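Local coordinates for alpha-catenin-like protein hmp-1 (Caenorhabditis elegans, PDB 5H5M) that binds beta-catenin and actin filaments within the cadherin-catenin complex of adherens junctions and is required for cell migration and shape changes during embryonic body enclosure and elongation, at residues 117-122 with 164-169; 46-51 with 109-114; 281-286 with 357-362. All coordinates share one frame; numbering follows the deposited sequence.

Contact 1 of 3, residues 117-122 with 164-169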
loop_
_atom_site.group_PDB
_atom_site.type_symbol
_atom_site.label_atom_id
_atom_site.label_comp_id
_atom_site.label_asym_id
_atom_site.label_seq_id
_atom_site.Cartn_x
_atom_site.Cartn_y
_atom_site.Cartn_z
ATOM N N ASP A 117 2.542 -1.980 0.556
ATOM C CA ASP A 117 1.766 -2.735 1.545
ATOM C C ASP A 117 0.899 -1.809 2.389
ATOM O O ASP A 117 -0.286 -2.066 2.602
ATOM C CB ASP A 117 2.677 -3.532 2.481
ATOM C CG ASP A 117 3.103 -4.860 1.903
ATOM O OD1 ASP A 117 4.220 -5.302 2.233
ATOM O OD2 ASP A 117 2.329 -5.466 1.132
ATOM N N HIS A 118 1.517 -0.737 2.875
ATOM C CA HIS A 118 0.842 0.236 3.717
ATOM C C HIS A 118 -0.200 1.027 2.930
ATOM O O HIS A 118 -1.312 1.240 3.409
ATOM C CB HIS A 118 1.866 1.180 4.354
ATOM C CG HIS A 118 2.743 0.519 5.376
ATOM N ND1 HIS A 118 3.767 -0.338 5.033
ATOM C CD2 HIS A 118 2.738 0.581 6.726
ATOM C CE1 HIS A 118 4.358 -0.774 6.133
ATOM N NE2 HIS A 118 3.754 -0.233 7.174
ATOM N N ILE A 119 0.163 1.451 1.723
ATOM C CA ILE A 119 -0.747 2.198 0.857
ATOM C C ILE A 119 -1.954 1.349 0.471
ATOM O O ILE A 119 -3.088 1.840 0.431
ATOM C CB ILE A 119 -0.032 2.687 -0.419
ATOM C CG1 ILE A 119 1.083 3.671 -0.052
ATOM C CG2 ILE A 119 -1.018 3.340 -1.380
ATOM C CD1 ILE A 119 1.816 4.243 -1.243
ATOM N N SER A 120 -1.705 0.070 0.204
ATOM C CA SER A 120 -2.767 -0.865 -0.148
ATOM C C SER A 120 -3.796 -0.974 0.977
ATOM O O SER A 120 -4.998 -0.898 0.729
ATOM C CB SER A 120 -2.182 -2.244 -0.475
ATOM O OG SER A 120 -3.195 -3.176 -0.817
ATOM N N ASP A 121 -3.321 -1.136 2.210
ATOM C CA ASP A 121 -4.204 -1.253 3.370
ATOM C C ASP A 121 -4.919 0.055 3.706
ATOM O O ASP A 121 -6.134 0.078 3.901
ATOM C CB ASP A 121 -3.422 -1.721 4.605
ATOM C CG ASP A 121 -2.912 -3.147 4.476
ATOM O OD1 ASP A 121 -3.466 -3.912 3.660
ATOM O OD2 ASP A 121 -1.958 -3.506 5.201
ATOM N N ALA A 122 -4.158 1.141 3.771
ATOM C CA ALA A 122 -4.660 2.394 4.328
ATOM C C ALA A 122 -5.662 3.108 3.424
ATOM O O ALA A 122 -6.522 3.840 3.910
ATOM C CB ALA A 122 -3.496 3.322 4.643
ATOM N N ARG A 164 3.608 9.800 5.090
ATOM C CA ARG A 164 4.944 10.239 5.474
ATOM C C ARG A 164 5.977 9.134 5.283
ATOM O O ARG A 164 7.128 9.407 4.940
ATOM C CB ARG A 164 4.948 10.730 6.925
ATOM C CG ARG A 164 4.227 12.060 7.105
ATOM C CD ARG A 164 3.957 12.381 8.571
ATOM N NE ARG A 164 3.414 13.726 8.727
ATOM C CZ ARG A 164 2.714 14.140 9.779
ATOM N NH1 ARG A 164 2.459 13.310 10.781
ATOM N NH2 ARG A 164 2.261 15.386 9.825
ATOM N N LEU A 165 5.561 7.890 5.497
ATOM C CA LEU A 165 6.442 6.740 5.312
ATOM C C LEU A 165 6.816 6.589 3.839
ATOM O O LEU A 165 7.942 6.219 3.506
ATOM C CB LEU A 165 5.774 5.460 5.833
ATOM C CG LEU A 165 6.537 4.132 5.738
ATOM C CD1 LEU A 165 7.591 4.038 6.822
ATOM C CD2 LEU A 165 5.583 2.940 5.815
ATOM N N SER A 166 5.867 6.895 2.960
ATOM C CA SER A 166 6.070 6.774 1.518
ATOM C C SER A 166 7.153 7.713 0.984
ATOM O O SER A 166 7.872 7.375 0.041
ATOM C CB SER A 166 4.758 7.043 0.780
ATOM O OG SER A 166 3.758 6.118 1.168
ATOM N N CYS A 167 7.263 8.888 1.592
ATOM C CA CYS A 167 8.158 9.930 1.102
ATOM C C CYS A 167 9.632 9.518 1.126
ATOM O O CYS A 167 10.434 10.025 0.341
ATOM C CB CYS A 167 7.956 11.208 1.917
ATOM S SG CYS A 167 6.333 11.977 1.651
ATOM N N GLN A 168 9.980 8.591 2.012
ATOM C CA GLN A 168 11.359 8.127 2.142
ATOM C C GLN A 168 11.867 7.438 0.878
ATOM O O GLN A 168 13.071 7.391 0.634
ATOM C CB GLN A 168 11.495 7.156 3.318
ATOM C CG GLN A 168 10.790 7.580 4.586
ATOM C CD GLN A 168 11.028 6.600 5.718
ATOM O OE1 GLN A 168 11.918 5.751 5.641
ATOM N NE2 GLN A 168 10.231 6.707 6.776
ATOM N N LEU A 169 10.954 6.895 0.082
ATOM C CA LEU A 169 11.348 6.093 -1.068
ATOM C C LEU A 169 11.106 6.795 -2.396
ATOM O O LEU A 169 11.227 6.183 -3.457
ATOM C CB LEU A 169 10.611 4.756 -1.050
ATOM C CG LEU A 169 10.830 3.911 0.205
ATOM C CD1 LEU A 169 10.260 2.538 -0.006
ATOM C CD2 LEU A 169 12.307 3.827 0.549
#

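Contact 2 of 3, residues 46-51 with 109-114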
loop_
_atom_site.group_PDB
_atom_site.type_symbol
_atom_site.label_atom_id
_atom_site.label_comp_id
_atom_site.label_asym_id
_atom_site.label_seq_id
_atom_site.Cartn_x
_atom_site.Cartn_y
_atom_site.Cartn_z
ATOM N N ALA A 46 15.957 -1.019 8.017
ATOM C CA ALA A 46 15.528 -1.680 9.240
ATOM C C ALA A 46 14.308 -0.989 9.851
ATOM O O ALA A 46 13.413 -1.650 10.373
ATOM C CB ALA A 46 16.670 -1.728 10.244
ATOM N N SER A 47 14.282 0.339 9.787
ATOM C CA SER A 47 13.167 1.112 10.326
ATOM C C SER A 47 11.873 0.743 9.609
ATOM O O SER A 47 10.809 0.649 10.218
ATOM C CB SER A 47 13.434 2.614 10.197
ATOM O OG SER A 47 14.505 3.023 11.029
ATOM N N ILE A 48 11.984 0.529 8.307
ATOM C CA ILE A 48 10.857 0.108 7.496
ATOM C C ILE A 48 10.492 -1.339 7.815
ATOM O O ILE A 48 9.323 -1.660 8.031
ATOM C CB ILE A 48 11.176 0.277 5.999
ATOM C CG1 ILE A 48 11.186 1.766 5.643
ATOM C CG2 ILE A 48 10.186 -0.482 5.138
ATOM C CD1 ILE A 48 11.584 2.060 4.212
ATOM N N ALA A 49 11.502 -2.203 7.866
ATOM C CA ALA A 49 11.297 -3.611 8.190
ATOM C C ALA A 49 10.683 -3.798 9.577
ATOM O O ALA A 49 9.765 -4.600 9.752
ATOM C CB ALA A 49 12.617 -4.374 8.094
ATOM N N ASP A 50 11.188 -3.051 10.556
ATOM C CA ASP A 50 10.771 -3.223 11.946
ATOM C C ASP A 50 9.656 -2.278 12.368
ATOM O O ASP A 50 9.567 -1.899 13.534
ATOM C CB ASP A 50 11.960 -3.044 12.889
ATOM C CG ASP A 50 13.000 -4.126 12.719
ATOM O OD1 ASP A 50 12.622 -5.264 12.369
ATOM O OD2 ASP A 50 14.195 -3.840 12.935
ATOM N N ALA A 51 8.813 -1.886 11.421
ATOM C CA ALA A 51 7.556 -1.245 11.768
ATOM C C ALA A 51 6.569 -2.354 12.111
ATOM O O ALA A 51 6.533 -3.379 11.431
ATOM C CB ALA A 51 7.044 -0.383 10.627
ATOM N N ARG A 109 13.400 -3.054 -4.268
ATOM C CA ARG A 109 12.099 -3.595 -4.654
ATOM C C ARG A 109 11.309 -3.987 -3.413
ATOM O O ARG A 109 10.123 -3.678 -3.301
ATOM C CB ARG A 109 12.237 -4.802 -5.585
ATOM C CG ARG A 109 10.888 -5.309 -6.095
ATOM C CD ARG A 109 11.007 -6.556 -6.959
ATOM N NE ARG A 109 11.489 -7.710 -6.204
ATOM C CZ ARG A 109 12.740 -8.157 -6.239
ATOM N NH1 ARG A 109 13.091 -9.213 -5.516
ATOM N NH2 ARG A 109 13.642 -7.549 -7.001
ATOM N N HIS A 110 11.981 -4.662 -2.482
ATOM C CA HIS A 110 11.375 -5.047 -1.208
ATOM C C HIS A 110 10.891 -3.840 -0.403
ATOM O O HIS A 110 9.806 -3.866 0.178
ATOM C CB HIS A 110 12.369 -5.855 -0.375
ATOM C CG HIS A 110 12.634 -7.226 -0.914
ATOM N ND1 HIS A 110 13.871 -7.830 -0.839
ATOM C CD2 HIS A 110 11.816 -8.115 -1.527
ATOM C CE1 HIS A 110 13.805 -9.030 -1.390
ATOM N NE2 HIS A 110 12.570 -9.227 -1.813
ATOM N N LEU A 111 11.701 -2.786 -0.372
ATOM C CA LEU A 111 11.364 -1.579 0.374
ATOM C C LEU A 111 10.171 -0.863 -0.251
ATOM O O LEU A 111 9.251 -0.443 0.457
ATOM C CB LEU A 111 12.565 -0.632 0.443
ATOM C CG LEU A 111 13.800 -1.136 1.196
ATOM C CD1 LEU A 111 15.013 -0.287 0.860
ATOM C CD2 LEU A 111 13.553 -1.155 2.701
ATOM N N ARG A 112 10.195 -0.722 -1.577
ATOM C CA ARG A 112 9.114 -0.055 -2.293
ATOM C C ARG A 112 7.791 -0.759 -2.025
ATOM O O ARG A 112 6.774 -0.115 -1.778
ATOM C CB ARG A 112 9.386 -0.012 -3.804
ATOM C CG ARG A 112 10.576 0.847 -4.224
ATOM C CD ARG A 112 10.402 2.322 -3.873
ATOM N NE ARG A 112 9.915 3.106 -5.008
ATOM C CZ ARG A 112 8.641 3.434 -5.198
ATOM N NH1 ARG A 112 7.719 3.051 -4.323
ATOM N NH2 ARG A 112 8.289 4.146 -6.261
ATOM N N ARG A 113 7.818 -2.088 -2.057
ATOM C CA ARG A 113 6.602 -2.875 -1.902
ATOM C C ARG A 113 6.164 -2.947 -0.444
ATOM O O ARG A 113 5.003 -3.242 -0.152
ATOM C CB ARG A 113 6.798 -4.278 -2.481
ATOM C CG ARG A 113 6.889 -4.277 -4.000
ATOM C CD ARG A 113 6.932 -5.676 -4.588
ATOM N NE ARG A 113 6.964 -5.633 -6.050
ATOM C CZ ARG A 113 6.838 -6.698 -6.835
ATOM N NH1 ARG A 113 6.668 -7.901 -6.303
ATOM N NH2 ARG A 113 6.881 -6.560 -8.154
ATOM N N ALA A 114 7.092 -2.670 0.470
ATOM C CA ALA A 114 6.742 -2.548 1.879
ATOM C C ALA A 114 5.892 -1.298 2.076
ATOM O O ALA A 114 4.936 -1.295 2.853
ATOM C CB ALA A 114 7.993 -2.496 2.751
#

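Contact 3 of 3, residues 281-286 with 357-362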
loop_
_atom_site.group_PDB
_atom_site.type_symbol
_atom_site.label_atom_id
_atom_site.label_comp_id
_atom_site.label_asym_id
_atom_site.label_seq_id
_atom_site.Cartn_x
_atom_site.Cartn_y
_atom_site.Cartn_z
ATOM N N GLY A 281 -15.177 -6.786 2.377
ATOM C CA GLY A 281 -15.010 -5.345 2.387
ATOM C C GLY A 281 -13.635 -4.899 1.920
ATOM O O GLY A 281 -13.511 -3.893 1.220
ATOM N N SER A 282 -12.601 -5.645 2.304
ATOM C CA SER A 282 -11.232 -5.316 1.903
ATOM C C SER A 282 -11.009 -5.622 0.429
ATOM O O SER A 282 -10.432 -4.818 -0.303
ATOM C CB SER A 282 -10.211 -6.081 2.752
ATOM O OG SER A 282 -10.262 -5.684 4.112
ATOM N N ILE A 283 -11.462 -6.796 0.004
ATOM C CA ILE A 283 -11.330 -7.219 -1.383
ATOM C C ILE A 283 -12.020 -6.236 -2.325
ATOM O O ILE A 283 -11.456 -5.839 -3.344
ATOM C CB ILE A 283 -11.904 -8.629 -1.584
ATOM C CG1 ILE A 283 -11.037 -9.646 -0.842
ATOM C CG2 ILE A 283 -11.985 -8.975 -3.063
ATOM C CD1 ILE A 283 -11.488 -11.075 -0.989
ATOM N N ARG A 284 -13.233 -5.827 -1.969
ATOM C CA ARG A 284 -13.975 -4.870 -2.781
ATOM C C ARG A 284 -13.215 -3.548 -2.901
ATOM O O ARG A 284 -13.046 -3.017 -4.001
ATOM C CB ARG A 284 -15.367 -4.626 -2.194
ATOM C CG ARG A 284 -16.175 -3.597 -2.967
ATOM C CD ARG A 284 -17.554 -3.371 -2.362
ATOM N NE ARG A 284 -18.290 -2.349 -3.104
ATOM C CZ ARG A 284 -19.134 -2.607 -4.099
ATOM N NH1 ARG A 284 -19.369 -3.859 -4.470
ATOM N NH2 ARG A 284 -19.754 -1.610 -4.719
ATOM N N GLY A 285 -12.757 -3.032 -1.763
ATOM C CA GLY A 285 -12.028 -1.780 -1.725
ATOM C C GLY A 285 -10.753 -1.805 -2.547
ATOM O O GLY A 285 -10.487 -0.883 -3.317
ATOM N N ARG A 286 -9.967 -2.865 -2.385
ATOM C CA ARG A 286 -8.717 -3.016 -3.122
ATOM C C ARG A 286 -8.968 -3.148 -4.622
ATOM O O ARG A 286 -8.250 -2.562 -5.436
ATOM C CB ARG A 286 -7.938 -4.233 -2.622
ATOM C CG ARG A 286 -7.475 -4.156 -1.173
ATOM C CD ARG A 286 -6.487 -5.276 -0.875
ATOM N NE ARG A 286 -6.579 -5.764 0.497
ATOM C CZ ARG A 286 -5.912 -5.250 1.527
ATOM N NH1 ARG A 286 -5.102 -4.213 1.350
ATOM N NH2 ARG A 286 -6.061 -5.769 2.737
ATOM N N ASN A 357 -14.352 -19.542 -4.661
ATOM C CA ASN A 357 -14.831 -19.341 -6.025
ATOM C C ASN A 357 -15.302 -17.911 -6.255
ATOM O O ASN A 357 -15.145 -17.371 -7.347
ATOM C CB ASN A 357 -15.962 -20.319 -6.354
ATOM C CG ASN A 357 -15.488 -21.758 -6.407
ATOM O OD1 ASN A 357 -14.317 -22.028 -6.672
ATOM N ND2 ASN A 357 -16.400 -22.691 -6.155
ATOM N N ALA A 358 -15.874 -17.300 -5.222
ATOM C CA ALA A 358 -16.317 -15.913 -5.315
ATOM C C ALA A 358 -15.124 -14.961 -5.388
ATOM O O ALA A 358 -15.114 -14.034 -6.192
ATOM C CB ALA A 358 -17.207 -15.558 -4.138
ATOM N N CYS A 359 -14.123 -15.196 -4.543
ATOM C CA CYS A 359 -12.911 -14.381 -4.542
ATOM C C CYS A 359 -12.172 -14.504 -5.869
ATOM O O CYS A 359 -11.527 -13.559 -6.323
ATOM C CB CYS A 359 -11.984 -14.785 -3.393
ATOM S SG CYS A 359 -12.583 -14.374 -1.750
ATOM N N THR A 360 -12.275 -15.677 -6.483
ATOM C CA THR A 360 -11.611 -15.956 -7.752
ATOM C C THR A 360 -12.174 -15.076 -8.875
ATOM O O THR A 360 -11.463 -14.734 -9.820
ATOM C CB THR A 360 -11.735 -17.454 -8.104
ATOM O OG1 THR A 360 -11.117 -18.226 -7.069
ATOM C CG2 THR A 360 -11.043 -17.777 -9.411
ATOM N N LEU A 361 -13.445 -14.697 -8.752
ATOM C CA LEU A 361 -14.047 -13.690 -9.625
ATOM C C LEU A 361 -13.194 -12.425 -9.679
ATOM O O LEU A 361 -12.789 -11.974 -10.751
ATOM C CB LEU A 361 -15.454 -13.328 -9.142
ATOM C CG LEU A 361 -16.712 -13.924 -9.775
ATOM C CD1 LEU A 361 -16.541 -15.394 -10.093
ATOM C CD2 LEU A 361 -17.892 -13.710 -8.836
ATOM N N VAL A 362 -12.935 -11.856 -8.507
ATOM C CA VAL A 362 -12.147 -10.636 -8.392
ATOM C C VAL A 362 -10.685 -10.870 -8.771
ATOM O O VAL A 362 -10.095 -10.095 -9.524
ATOM C CB VAL A 362 -12.216 -10.068 -6.957
ATOM C CG1 VAL A 362 -11.281 -8.878 -6.802
ATOM C CG2 VAL A 362 -13.647 -9.680 -6.603
#

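Contact 1 of 3, residues 117-122 with 164-169
Leu165 sets one methyl, CD2, squarely over a face of the His118 imidazole. Leu165 CD2 lies 3.7 Å from the centroid of the His118 ring and only 5° off the ring normal, the geometry of a CH-pi contact. The even spacing supports this: His118 CG is 3.8 Å and His118 NE2, on the far side of the ring, 3.9 Å from Leu165 CD2, so no ring atom is favoured. The Leu165 side chain meets the histidine at about a right angle; with chi1 at -180° it extends away from its own backbone N, which carries CD2 out over the ring. Beside this pair, Ile119 CD1 touches Ser166 OG at 3.6 Å, and CG1 of the same isoleucine lies 3.8 Å from that OG, so the hydroxyl rests against the flank of an ethyl arm.

Further out, polar bonds fix the ring. His118 ND1 is hydrogen-bonded to the carbonyl of Ala114, one turn earlier in its helix, and NE2 to Ser53 OG, which together restrain the rotation of the imidazole. Ser166 OG is likewise held by Val162 O in its own helix. Val162 also touches both His118 and Ile119, while Ile115 packs on Leu165 and Ser166. The contact therefore joins the last turn of helix 92-122 to the end region of helix 142-166, which run in opposite senses, in the helical M domain of this alpha-catenin.

No hydrogen bond spans the two segments. With both ring nitrogens and the serine hydroxyl engaged elsewhere, the chemistry implies a van der Waals and CH-pi junction burying about 125 Å², in which the histidine offers the face of its ring and the serine an oxygen already bonded within its own helix.

Contact 2 of 3, residues 46-51 with 109-114
Ile48 and Leu111 meet with their side chains at about a right angle, methyl against methyl: Ile48 CD1 stands 4.1 Å from Leu111 CD2. The isoleucine is forked, and its other branch serves a different partner: Ile48 CG2 lies 3.8 Å from Ala114 CB. The first torsion explains the division. At chi1 -72° CG2 is anti to the backbone N while CG1 lies beside it, and the two branches diverge toward residues one helical turn apart. The bonds leaving the backbone differ in aim: those of Ile48 and Ala114 point at the opposing segment, whereas Leu111 starts off to one side and only its end swings nearer.

The nearest alpha carbons, those of Ile48 and Leu111, are 7.3 Å apart, and no hydrogen bond links the segments. Helices 27-49 and 92-122 run locally in the same sense, with helix 56-80 between them in sequence, consistent with the up-down-up order of an antiparallel helical bundle of the vinculin/alpha-catenin family. Leu7 of helix 6-17 touches both Ile48 and Leu111, and Leu169 also packs on Leu111, extending the apolar layer.

Ile48 sits where its helix finishes. Asp50 is the first residue to leave helical angles, at phi -95° and psi 29°, and Thr54 OG1 bonds to the carbonyl of Ile48 beyond that turn. On helix 92-122 Arg109 CD lies 4.1 Å above the centre of the Arg113 guanidinium plane, and Arg113 NE forms a salt bridge to Asp239, directing this charge toward helix 237-260.

Contact 3 of 3, residues 281-286 with 357-362
One turn beyond Ile283, which packs against Cys359 and Val362, the guanidinium of Arg286 is gripped by several groups: NH1 forms a salt bridge to Asp121 OD1 and a weak hydrogen bond to Ser120 OG, while NE pairs with Asp251 OD2. Its side chain leads away from the 357-362 segment, leaving the interface to apolar groups. There Ile283 CD1 reaches Cys359 SG at 3.6 Å. Ile283 CG2 meets the valine instead, 3.8 Å from Val362 CG1 and, a little farther, 4.0 Å from Val362 CG2. A single isoleucine methyl is thus laid against the fork of the valine rather than against one prong.

At chi1 -67° Ile283 has CG1 beside its backbone N and CG2 anti to it, which separates the two arms; chi2 of -179° then extends CD1 fully toward the sulfur. The closest alpha carbons, of Ile283 and Val362, are 7.8 Å apart.

Helices 276-300 and 345-374 run in broadly the same sense, though well inclined to each other, with helix 305-339 between them in sequence, an up-down-up order consistent with a four-helix bundle. Phe325 of that intervening helix touches both Ile283 and Val362, and helix 237-260 adds Cys252 against Cys359. All three residues that meet across the segments are buried, Ile283 alone contributing 72 Å² of the 139 Å² hidden between them. Across this apolar seam the Ile283 and Val362 side chains cross obliquely. Asp251 also touches Ile283 while its carboxylate holds Arg286 NE.

From the N terminus, contact 2 closes first, bringing helix 27-49 to helix 92-122 across 57 residues. Contact 1 follows, spanning 41 residues from the end of helix 92-122 to the end region of helix 142-166, and later still contact 3 brings helix 276-300 to helix 345-374 across 70 residues. The three loops lie in series, neither nested nor crossing. Contacts 1 and 2 share helix 92-122, with centres about 10 Å apart, and Leu169 and Gln168 of the first pack on Ile48 of the second. Contact 3 lies about 22 Å from contact 1, centre to centre, yet Asp121 OD1 to Arg286 NH1, at 2.8 Å, ties these regions; contacts 2 and 3 do not touch.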